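Local coordinates for protein 3-ketosteroid-delta4-5alpha-dehydrogenase (Rhodococcus jostii, PDB 4AT2) that uses bound FAD to dehydrogenate 3-keto-5alpha-steroids, introducing the C4-C5 double bond during steroid catabolism, at residues C99-S104 with P181-H186; F86-G91 with M165-E170; Q380-A385 with A437-G442. All blocks are in the same frame, centred on the assembly; numbering follows the deposited sequence.

Interaction 1. Residues C99-S104 with P181-H186; sequences CGFDDS and PAPRGH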
loop_
_atom_site.group_PDB
_atom_site.type_symbol
_atom_site.label_atom_id
_atom_site.label_comp_id
_atom_site.label_asym_id
_atom_site.label_seq_id
_atom_site.Cartn_x
_atom_site.Cartn_y
_atom_site.Cartn_z
ATOM N N CYS A 99 -23.930 -29.799 -0.812
ATOM C CA CYS A 99 -22.655 -30.358 -0.352
ATOM C C CYS A 99 -22.560 -30.435 1.173
ATOM O O CYS A 99 -21.571 -30.915 1.714
ATOM C CB CYS A 99 -21.480 -29.554 -0.933
ATOM S SG CYS A 99 -21.377 -29.650 -2.744
ATOM N N GLY A 100 -23.592 -29.953 1.860
ATOM C CA GLY A 100 -23.668 -30.081 3.309
ATOM C C GLY A 100 -22.817 -29.098 4.085
ATOM O O GLY A 100 -22.242 -29.450 5.112
ATOM N N PHE A 101 -22.744 -27.853 3.609
ATOM C CA PHE A 101 -21.984 -26.819 4.322
ATOM C C PHE A 101 -22.905 -25.691 4.716
ATOM O O PHE A 101 -23.477 -25.021 3.839
ATOM C CB PHE A 101 -20.825 -26.270 3.453
ATOM C CG PHE A 101 -19.734 -27.277 3.195
ATOM C CD1 PHE A 101 -18.684 -27.439 4.102
ATOM C CD2 PHE A 101 -19.767 -28.074 2.058
ATOM C CE1 PHE A 101 -17.671 -28.368 3.869
ATOM C CE2 PHE A 101 -18.761 -29.008 1.818
ATOM C CZ PHE A 101 -17.720 -29.158 2.725
ATOM N N ASP A 102 -23.054 -25.479 6.028
ATOM C CA ASP A 102 -23.791 -24.318 6.513
ATOM C C ASP A 102 -23.017 -23.024 6.291
ATOM O O ASP A 102 -21.784 -23.013 6.299
ATOM C CB ASP A 102 -24.133 -24.443 7.987
ATOM C CG ASP A 102 -25.302 -23.548 8.394
ATOM O OD1 ASP A 102 -26.214 -23.302 7.590
ATOM O OD2 ASP A 102 -25.317 -23.113 9.556
ATOM N N ASP A 103 -23.769 -21.945 6.092
ATOM C CA ASP A 103 -23.214 -20.607 5.928
ATOM C C ASP A 103 -24.354 -19.605 6.008
ATOM O O ASP A 103 -25.531 -19.970 5.869
ATOM C CB ASP A 103 -22.493 -20.473 4.569
ATOM C CG ASP A 103 -21.485 -19.334 4.533
ATOM O OD1 ASP A 103 -21.065 -18.832 5.612
ATOM O OD2 ASP A 103 -21.097 -18.948 3.400
ATOM N N SER A 104 -23.998 -18.350 6.257
ATOM C CA SER A 104 -24.966 -17.264 6.354
ATOM C C SER A 104 -24.292 -15.988 5.880
ATOM O O SER A 104 -23.059 -15.907 5.885
ATOM C CB SER A 104 -25.419 -17.078 7.806
ATOM O OG SER A 104 -24.341 -16.626 8.608
ATOM N N PRO A 181 -15.811 -21.975 9.359
ATOM C CA PRO A 181 -15.385 -22.319 7.995
ATOM C C PRO A 181 -16.544 -22.743 7.101
ATOM O O PRO A 181 -17.394 -23.537 7.509
ATOM C CB PRO A 181 -14.449 -23.509 8.214
ATOM C CG PRO A 181 -13.870 -23.262 9.575
ATOM C CD PRO A 181 -15.014 -22.692 10.373
ATOM N N ALA A 182 -16.578 -22.179 5.901
ATOM C CA ALA A 182 -17.528 -22.587 4.880
ATOM C C ALA A 182 -16.839 -22.332 3.550
ATOM O O ALA A 182 -16.246 -21.272 3.352
ATOM C CB ALA A 182 -18.819 -21.776 4.970
ATOM N N PRO A 183 -16.894 -23.310 2.640
ATOM C CA PRO A 183 -16.298 -23.132 1.323
ATOM C C PRO A 183 -17.182 -22.229 0.486
ATOM O O PRO A 183 -18.408 -22.389 0.493
ATOM C CB PRO A 183 -16.257 -24.562 0.770
ATOM C CG PRO A 183 -17.415 -25.245 1.433
ATOM C CD PRO A 183 -17.474 -24.656 2.824
ATOM N N ARG A 184 -16.556 -21.300 -0.236
ATOM C CA ARG A 184 -17.296 -20.314 -1.017
ATOM C C ARG A 184 -16.791 -20.226 -2.452
ATOM O O ARG A 184 -17.283 -19.425 -3.230
ATOM C CB ARG A 184 -17.229 -18.949 -0.321
ATOM C CG ARG A 184 -17.900 -18.988 1.053
ATOM C CD ARG A 184 -18.088 -17.618 1.683
ATOM N NE ARG A 184 -18.556 -17.810 3.057
ATOM C CZ ARG A 184 -17.767 -17.775 4.127
ATOM N NH1 ARG A 184 -16.466 -17.496 4.013
ATOM N NH2 ARG A 184 -18.289 -18.013 5.326
ATOM N N GLY A 185 -15.808 -21.051 -2.806
ATOM C CA GLY A 185 -15.347 -21.082 -4.196
ATOM C C GLY A 185 -16.312 -21.887 -5.059
ATOM O O GLY A 185 -16.245 -23.121 -5.077
ATOM N N HIS A 186 -17.212 -21.191 -5.761
ATOM C CA HIS A 186 -18.178 -21.832 -6.673
ATOM C C HIS A 186 -17.610 -21.842 -8.060
ATOM O O HIS A 186 -17.235 -20.796 -8.572
ATOM C CB HIS A 186 -19.508 -21.084 -6.657
ATOM C CG HIS A 186 -20.273 -21.224 -5.361
ATOM N ND1 HIS A 186 -19.800 -20.774 -4.174
ATOM C CD2 HIS A 186 -21.522 -21.771 -5.106
ATOM C CE1 HIS A 186 -20.715 -21.025 -3.218
ATOM N NE2 HIS A 186 -21.767 -21.636 -3.794
HETATM O O HOH W 1 -19.646 -24.789 6.458
#
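A side-on salt bridge between Asp103 and Arg184 fastens the loop joining helices 94-98 and 105-115 to the chain that runs into strand 185-186, the middle strand of a small antiparallel sheet. Arg184 gives one nitrogen to each carboxylate oxygen. Its NH2 lies 2.9 Å from Asp103 OD1 in an almost straight bond (173°), and its NE reaches Asp103 OD2 at 2.8 Å. Both oxygens are met on their syn sides, although the carboxylate and guanidinium planes are turned 38° apart. The arginine chain is extended from CG to NE, a shape that carries the guanidinium out to the aspartate, and aspartate's short side chain keeps the acceptor close to the loop backbone. The carboxylate has further partners in Gln96, Gly91 N and Asn107, so several donors probably offset its buried charge and should limit its rotation. Beside the bridge, Ala182 CB packs 3.6 Å from Asp103 CG, a methyl small enough to sit against the carboxylate carbon.

The apolar half of the contact is a CH-pi interaction. Pro183 CG sits over one face of the Phe101 ring, 3.6 Å from its centroid, while Pro183 CD comes to 3.3 Å from Phe101 CD1. The rigid pyrrolidine offers a compact set of C-H groups to the flat ring, and Leu164 of the neighbouring strand touches both residues. A water donates to Asp102 O and to Pro181 O, joining the two backbones. Gly100, with its positive phi, ends the preceding helix in a Schellman motif, and Ser104 OG caps the next at Asn107 N. The whole is an interhelical loop, entered through a Schellman motif and left through a serine N-cap, pinned to a small antiparallel sheet by a two-nitrogen carboxylate-guanidinium pair.

Interaction 2. Residues F86-G91 with M165-E170; sequences FIYLGG and MYSGGE. With FAD (flavin-adenine dinucleotide), chain D.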
loop_
_atom_site.group_PDB
_atom_site.type_symbol
_atom_site.label_atom_id
_atom_site.label_comp_id
_atom_site.label_asym_id
_atom_site.label_seq_id
_atom_site.Cartn_x
_atom_site.Cartn_y
_atom_site.Cartn_z
ATOM N N PHE A 86 -13.379 -19.658 -10.415
ATOM C CA PHE A 86 -13.911 -19.463 -9.059
ATOM C C PHE A 86 -14.778 -18.216 -9.029
ATOM O O PHE A 86 -14.415 -17.174 -9.589
ATOM C CB PHE A 86 -12.792 -19.246 -8.041
ATOM C CG PHE A 86 -12.082 -20.493 -7.626
ATOM C CD1 PHE A 86 -12.577 -21.285 -6.599
ATOM C CD2 PHE A 86 -10.872 -20.832 -8.214
ATOM C CE1 PHE A 86 -11.895 -22.427 -6.190
ATOM C CE2 PHE A 86 -10.183 -21.972 -7.811
ATOM C CZ PHE A 86 -10.700 -22.769 -6.800
ATOM N N ILE A 87 -15.911 -18.321 -8.343
ATOM C CA ILE A 87 -16.788 -17.187 -8.081
ATOM C C ILE A 87 -17.077 -17.258 -6.582
ATOM O O ILE A 87 -17.592 -18.272 -6.104
ATOM C CB ILE A 87 -18.109 -17.280 -8.884
ATOM C CG1 ILE A 87 -17.849 -17.654 -10.352
ATOM C CG2 ILE A 87 -18.871 -15.957 -8.784
ATOM C CD1 ILE A 87 -19.114 -17.930 -11.151
ATOM N N TYR A 88 -16.686 -16.214 -5.848
ATOM C CA TYR A 88 -16.756 -16.212 -4.392
ATOM C C TYR A 88 -18.178 -15.924 -3.911
ATOM O O TYR A 88 -18.610 -14.781 -3.874
ATOM C CB TYR A 88 -15.744 -15.212 -3.790
ATOM C CG TYR A 88 -15.483 -15.509 -2.336
ATOM C CD1 TYR A 88 -14.481 -16.410 -1.968
ATOM C CD2 TYR A 88 -16.278 -14.938 -1.332
ATOM C CE1 TYR A 88 -14.261 -16.721 -0.638
ATOM C CE2 TYR A 88 -16.061 -15.240 0.010
ATOM C CZ TYR A 88 -15.063 -16.140 0.343
ATOM O OH TYR A 88 -14.855 -16.472 1.656
ATOM N N LEU A 89 -18.907 -16.976 -3.547
ATOM C CA LEU A 89 -20.322 -16.850 -3.196
ATOM C C LEU A 89 -20.622 -17.646 -1.943
ATOM O O LEU A 89 -19.934 -18.618 -1.652
ATOM C CB LEU A 89 -21.194 -17.352 -4.349
ATOM C CG LEU A 89 -20.974 -16.681 -5.710
ATOM C CD1 LEU A 89 -21.739 -17.443 -6.767
ATOM C CD2 LEU A 89 -21.406 -15.214 -5.682
ATOM N N GLY A 90 -21.649 -17.245 -1.199
ATOM C CA GLY A 90 -21.962 -17.950 0.037
ATOM C C GLY A 90 -23.222 -17.436 0.678
ATOM O O GLY A 90 -24.080 -16.843 0.004
ATOM N N GLY A 91 -23.326 -17.687 1.981
ATOM C CA GLY A 91 -24.498 -17.316 2.763
ATOM C C GLY A 91 -25.614 -18.339 2.719
ATOM O O GLY A 91 -26.739 -18.060 3.153
ATOM N N MET A 165 -15.360 -25.534 -3.565
ATOM C CA MET A 165 -14.029 -25.747 -2.991
ATOM C C MET A 165 -13.713 -24.579 -2.070
ATOM O O MET A 165 -14.155 -23.463 -2.326
ATOM C CB MET A 165 -13.001 -25.827 -4.128
ATOM C CG MET A 165 -11.593 -26.200 -3.709
ATOM S SD MET A 165 -10.555 -26.408 -5.178
ATOM C CE MET A 165 -8.933 -26.407 -4.426
ATOM N N TYR A 166 -12.979 -24.839 -0.988
ATOM C CA TYR A 166 -12.411 -23.746 -0.193
ATOM C C TYR A 166 -11.451 -22.950 -1.054
ATOM O O TYR A 166 -10.668 -23.523 -1.813
ATOM C CB TYR A 166 -11.674 -24.264 1.049
ATOM C CG TYR A 166 -12.598 -24.599 2.199
ATOM C CD1 TYR A 166 -13.130 -23.585 3.006
ATOM C CD2 TYR A 166 -12.947 -25.927 2.481
ATOM C CE1 TYR A 166 -13.975 -23.880 4.070
ATOM C CE2 TYR A 166 -13.796 -26.232 3.542
ATOM C CZ TYR A 166 -14.305 -25.208 4.329
ATOM O OH TYR A 166 -15.155 -25.499 5.381
ATOM N N SER A 167 -11.501 -21.624 -0.932
ATOM C CA SER A 167 -10.740 -20.773 -1.854
ATOM C C SER A 167 -10.138 -19.522 -1.203
ATOM O O SER A 167 -9.555 -18.682 -1.900
ATOM C CB SER A 167 -11.620 -20.396 -3.071
ATOM O OG SER A 167 -12.600 -19.422 -2.739
ATOM N N GLY A 168 -10.280 -19.397 0.116
ATOM C CA GLY A 168 -9.827 -18.189 0.810
ATOM C C GLY A 168 -9.123 -18.381 2.142
ATOM O O GLY A 168 -8.797 -17.396 2.812
ATOM N N GLY A 169 -8.888 -19.631 2.535
ATOM C CA GLY A 169 -8.279 -19.911 3.842
ATOM C C GLY A 169 -9.303 -19.946 4.969
ATOM O O GLY A 169 -8.949 -19.811 6.143
ATOM N N GLU A 170 -10.572 -20.147 4.619
ATOM C CA GLU A 170 -11.666 -20.163 5.606
ATOM C C GLU A 170 -11.492 -21.298 6.609
ATOM O O GLU A 170 -11.914 -21.183 7.759
ATOM C CB GLU A 170 -13.033 -20.336 4.931
ATOM C CG GLU A 170 -13.444 -19.214 3.985
ATOM C CD GLU A 170 -12.901 -19.383 2.566
ATOM O OE1 GLU A 170 -12.084 -20.291 2.297
ATOM O OE2 GLU A 170 -13.300 -18.578 1.705
HETATM P PA FAD D . -11.807 -8.645 -18.132
HETATM O O1A FAD D . -12.558 -9.905 -17.948
HETATM O O2A FAD D . -10.387 -8.713 -18.507
HETATM O O5B FAD D . -12.585 -7.765 -19.221
HETATM C C5B FAD D . -12.126 -6.456 -19.573
HETATM C C4B FAD D . -12.337 -6.254 -21.084
HETATM O O4B FAD D . -12.012 -4.869 -21.329
HETATM C C3B FAD D . -11.328 -7.096 -21.875
HETATM O O3B FAD D . -12.036 -7.872 -22.874
HETATM C C2B FAD D . -10.391 -6.057 -22.500
HETATM O O2B FAD D . -9.932 -6.499 -23.806
HETATM C C1B FAD D . -11.302 -4.835 -22.607
HETATM N N9A FAD D . -10.577 -3.546 -22.661
HETATM C C8A FAD D . -9.425 -3.202 -22.072
HETATM N N7A FAD D . -9.158 -1.937 -22.389
HETATM C C5A FAD D . -10.154 -1.477 -23.172
HETATM C C6A FAD D . -10.406 -0.292 -23.779
HETATM N N6A FAD D . -9.545 0.713 -23.621
HETATM N N1A FAD D . -11.503 -0.100 -24.532
HETATM C C2A FAD D . -12.421 -1.126 -24.698
HETATM N N3A FAD D . -12.153 -2.341 -24.075
HETATM C C4A FAD D . -11.025 -2.483 -23.330
HETATM N N1 FAD D . -10.442 -14.282 -10.476
HETATM C C2 FAD D . -11.480 -14.954 -9.857
HETATM O O2 FAD D . -12.284 -14.321 -9.186
HETATM N N3 FAD D . -11.609 -16.342 -10.002
HETATM C C4 FAD D . -10.669 -17.064 -10.739
HETATM O O4 FAD D . -10.806 -18.287 -10.833
HETATM C C4X FAD D . -9.614 -16.384 -11.360
HETATM N N5 FAD D . -8.670 -17.054 -12.065
HETATM C C5X FAD D . -7.550 -16.412 -12.451
HETATM C C6 FAD D . -6.460 -17.134 -12.948
HETATM C C7 FAD D . -5.300 -16.478 -13.366
HETATM C C7M FAD D . -4.234 -17.256 -13.859
HETATM C C8 FAD D . -5.219 -15.072 -13.276
HETATM C C8M FAD D . -4.082 -14.345 -13.687
HETATM C C9 FAD D . -6.314 -14.354 -12.790
HETATM C C9A FAD D . -7.470 -15.019 -12.355
HETATM N N10 FAD D . -8.523 -14.330 -11.850
HETATM C C10 FAD D . -9.505 -14.998 -11.228
HETATM C "C1'" FAD D . -8.680 -12.863 -12.022
HETATM C "C2'" FAD D . -9.786 -12.576 -13.049
HETATM O "O2'" FAD D . -9.458 -13.332 -14.216
HETATM C "C3'" FAD D . -9.843 -11.080 -13.398
HETATM O "O3'" FAD D . -9.538 -10.249 -12.265
HETATM C "C4'" FAD D . -11.239 -10.729 -13.938
HETATM O "O4'" FAD D . -11.510 -11.577 -15.065
HETATM C "C5'" FAD D . -11.297 -9.264 -14.379
HETATM O "O5'" FAD D . -12.644 -8.968 -14.796
HETATM P P FAD D . -12.955 -7.616 -15.616
HETATM O O1P FAD D . -12.549 -6.440 -14.839
HETATM O O2P FAD D . -14.357 -7.726 -16.141
HETATM O O3P FAD D . -11.840 -7.688 -16.805
#
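With the ring of Tyr88 swung opposite its own backbone N (chi1 -162°) and the Glu170 chain bent at chi2 (85°), phenol and carboxylate come together from opposite directions. Tyr88 OH donates to Glu170 OE2 over only 2.6 Å, using the anti lone pair, the one facing away from OE1. Ring and carboxylate are nearly coplanar, and the same oxygen lies at the ring edge, 3.1 Å from Tyr88 CE1. The other oxygen, Glu170 OE1, accepts from Gly168 N at 3.0 Å, so the acid also fastens its own loop. Gly168 suits this place because it has no side chain to crowd the carboxylate, and Gly169 adopts the positive phi that the turn needs. Arg184 NH1 bonds to the same tyrosine oxygen and its side chain touches Glu170; that nearby positive charge would probably favour an ionised glutamate.

Residues 87-88 and 164-165 form the outer strands of a three-stranded antiparallel sheet. Strand 185-186 separates them, so the two segments meet through side chains and not by strand pairing. Phe86, just before the first strand, fills the other end of the contact. Met165 SD approaches the edge of its ring, 4.0 Å from Phe86 CZ, in a Met-aromatic contact for which the extended, polarisable thioether is well fitted. Ser167 CB packs 3.7 Å from Phe86 CE1, while Ser167 OG bonds to the carbonyl of Ser488, a residue of the steroid pocket.

The backbone of Phe86 reads the pyrimidine edge of the flavin. Phe86 N donates to FAD O4 at 2.9 Å and FAD N3 donates to Phe86 O at 3.0 Å, a pair of bonds made by main-chain atoms alone; the aromatic side chain, meanwhile, approaches the bound 4-androstene-3,17-dione, their nearest atoms about 4 Å apart.

Interaction 3. Residues Q380-A385 with A437-G442; sequences QPKWAA and ALDLRG
Strands 383-385 and 435-439 meet antiparallel at the hydrogen-bonded pair Trp383-Ala437, where a classic beta bulge sets both Lys382 and Trp383 opposite Ala437. Ala437 O accepts from Lys382 N at 3.0 Å and from Trp383 N at 3.2 Å, the second bond lying in the carbonyl plane; Ala437 N donates back to Trp383 O. Just before the bulge a water bridges Gln380 O and Asp439 N.

On the face that carries Ala437 CB, the Trp383 ring reaches along the partner strand. Its CE3 lies 3.9 Å from Ala437 CB, whose small methyl admits the wide indole, while CZ3 touches Asp439 CB and CH2 meets Arg441 NH2 near the ring plane. Long enough to serve two purposes, Lys382 lays CG over an indole face and, bent at chi3 (-77°), brings NZ to Asp439 OD2 at 2.8 Å, on the anti side of that oxygen. Arg441 grips the same carboxylate side-on, NE to OD1 and NH2 to OD2, each at 2.9 Å, and its backbone N closes an Asx turn on OD1. Pro381 and Leu438 lie side by side, adding apolar contact.

Lys382 and Arg441 thus share one aspartate. The carboxylate probably stays ionised and serves both cations, which meet at OD2, tying the bulge beside the outermost strand to the end of strand 435-439 and the turn that follows.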
loop_
_atom_site.group_PDB
_atom_site.type_symbol
_atom_site.label_atom_id
_atom_site.label_comp_id
_atom_site.label_asym_id
_atom_site.label_seq_id
_atom_site.Cartn_x
_atom_site.Cartn_y
_atom_site.Cartn_z
ATOM N N GLN A 380 10.711 -29.697 -7.835
ATOM C CA GLN A 380 11.653 -30.688 -7.329
ATOM C C GLN A 380 12.547 -30.058 -6.268
ATOM O O GLN A 380 12.874 -28.879 -6.367
ATOM C CB GLN A 380 12.517 -31.232 -8.473
ATOM C CG GLN A 380 11.737 -32.055 -9.490
ATOM C CD GLN A 380 11.286 -33.404 -8.953
ATOM O OE1 GLN A 380 11.873 -33.952 -8.012
ATOM N NE2 GLN A 380 10.233 -33.951 -9.549
ATOM N N PRO A 381 12.951 -30.841 -5.255
ATOM C CA PRO A 381 13.863 -30.311 -4.243
ATOM C C PRO A 381 15.191 -29.882 -4.859
ATOM O O PRO A 381 15.714 -30.566 -5.759
ATOM C CB PRO A 381 14.107 -31.517 -3.321
ATOM C CG PRO A 381 12.978 -32.453 -3.591
ATOM C CD PRO A 381 12.685 -32.272 -5.050
ATOM N N LYS A 382 15.740 -28.771 -4.371
ATOM C CA LYS A 382 17.088 -28.351 -4.762
ATOM C C LYS A 382 18.142 -29.075 -3.927
ATOM O O LYS A 382 19.168 -29.525 -4.463
ATOM C CB LYS A 382 17.257 -26.836 -4.630
ATOM C CG LYS A 382 18.673 -26.365 -4.960
ATOM C CD LYS A 382 18.776 -24.858 -5.139
ATOM C CE LYS A 382 18.241 -24.411 -6.491
ATOM N NZ LYS A 382 18.232 -22.924 -6.618
ATOM N N TRP A 383 17.893 -29.183 -2.626
ATOM C CA TRP A 383 18.826 -29.857 -1.721
ATOM C C TRP A 383 18.192 -31.037 -1.056
ATOM O O TRP A 383 17.000 -31.037 -0.772
ATOM C CB TRP A 383 19.318 -28.923 -0.628
ATOM C CG TRP A 383 19.924 -27.619 -1.081
ATOM C CD1 TRP A 383 21.254 -27.362 -1.413
ATOM C CD2 TRP A 383 19.243 -26.326 -1.206
ATOM N NE1 TRP A 383 21.430 -26.039 -1.739
ATOM C CE2 TRP A 383 20.260 -25.366 -1.643
ATOM C CE3 TRP A 383 17.928 -25.888 -1.021
ATOM C CZ2 TRP A 383 19.960 -24.024 -1.863
ATOM C CZ3 TRP A 383 17.640 -24.535 -1.251
ATOM C CH2 TRP A 383 18.630 -23.630 -1.667
ATOM N N ALA A 384 18.993 -32.059 -0.787
ATOM C CA ALA A 384 18.534 -33.204 -0.017
ATOM C C ALA A 384 19.676 -33.740 0.818
ATOM O O ALA A 384 20.821 -33.818 0.351
ATOM C CB ALA A 384 17.972 -34.289 -0.922
ATOM N N ALA A 385 19.361 -34.119 2.052
ATOM C CA ALA A 385 20.373 -34.546 3.001
ATOM C C ALA A 385 19.817 -35.585 3.956
ATOM O O ALA A 385 18.604 -35.717 4.104
ATOM C CB ALA A 385 20.899 -33.345 3.782
ATOM N N ALA A 437 14.879 -29.794 0.762
ATOM C CA ALA A 437 14.396 -28.418 0.737
ATOM C C ALA A 437 14.156 -27.977 -0.694
ATOM O O ALA A 437 15.008 -28.161 -1.574
ATOM C CB ALA A 437 15.366 -27.478 1.434
ATOM N N LEU A 438 12.983 -27.407 -0.930
ATOM C CA LEU A 438 12.665 -26.771 -2.199
ATOM C C LEU A 438 13.028 -25.299 -2.087
ATOM O O LEU A 438 12.670 -24.645 -1.107
ATOM C CB LEU A 438 11.165 -26.875 -2.498
ATOM C CG LEU A 438 10.555 -28.194 -2.983
ATOM C CD1 LEU A 438 10.764 -29.334 -1.984
ATOM C CD2 LEU A 438 9.064 -27.965 -3.252
ATOM N N ASP A 439 13.726 -24.789 -3.100
ATOM C CA ASP A 439 14.050 -23.361 -3.183
ATOM C C ASP A 439 12.870 -22.602 -3.784
ATOM O O ASP A 439 12.606 -22.690 -4.985
ATOM C CB ASP A 439 15.304 -23.161 -4.042
ATOM C CG ASP A 439 15.829 -21.739 -4.002
ATOM O OD1 ASP A 439 15.148 -20.847 -3.448
ATOM O OD2 ASP A 439 16.937 -21.518 -4.545
ATOM N N LEU A 440 12.154 -21.874 -2.931
ATOM C CA LEU A 440 10.953 -21.159 -3.347
ATOM C C LEU A 440 11.158 -19.654 -3.197
ATOM O O LEU A 440 10.213 -18.902 -2.957
ATOM C CB LEU A 440 9.729 -21.648 -2.558
ATOM C CG LEU A 440 9.431 -23.146 -2.695
ATOM C CD1 LEU A 440 8.288 -23.572 -1.778
ATOM C CD2 LEU A 440 9.096 -23.486 -4.132
ATOM N N ARG A 441 12.410 -19.222 -3.329
ATOM C CA ARG A 441 12.717 -17.790 -3.406
ATOM C C ARG A 441 12.294 -17.248 -4.766
ATOM O O ARG A 441 12.559 -17.868 -5.795
ATOM C CB ARG A 441 14.206 -17.553 -3.159
ATOM C CG ARG A 441 14.610 -17.906 -1.738
ATOM C CD ARG A 441 16.108 -17.814 -1.532
ATOM N NE ARG A 441 16.823 -18.811 -2.312
ATOM C CZ ARG A 441 18.124 -19.052 -2.172
ATOM N NH1 ARG A 441 18.831 -18.363 -1.283
ATOM N NH2 ARG A 441 18.717 -19.974 -2.919
ATOM N N GLY A 442 11.601 -16.107 -4.769
ATOM C CA GLY A 442 11.138 -15.510 -6.027
ATOM C C GLY A 442 10.083 -16.321 -6.763
ATOM O O GLY A 442 10.086 -16.403 -7.999
HETATM O O HOH W 2 13.789 -26.366 -5.492
#

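Followed from the N terminus, the chain passes 86-91, then 99-104, and returns through 165-170 to close interaction 2 and through 181-186 to close interaction 1. Their segments alternate, so these two loops cross. Their centres are 7 Å apart, and strand 185-186 lies next to 87-88 in a shared sheet, with a probable hydrogen bond from Ile87 N to His186 O. Together they tie the loop between helices 94-98 and 105-115, and the small sheet, to the segment whose Phe86 meets the flavin edge. Interaction 3 opens later, in series, closing a loop of its own between 380-385 and 437-442 in a separate four-stranded sheet, its centre 31 Å from that of interaction 2.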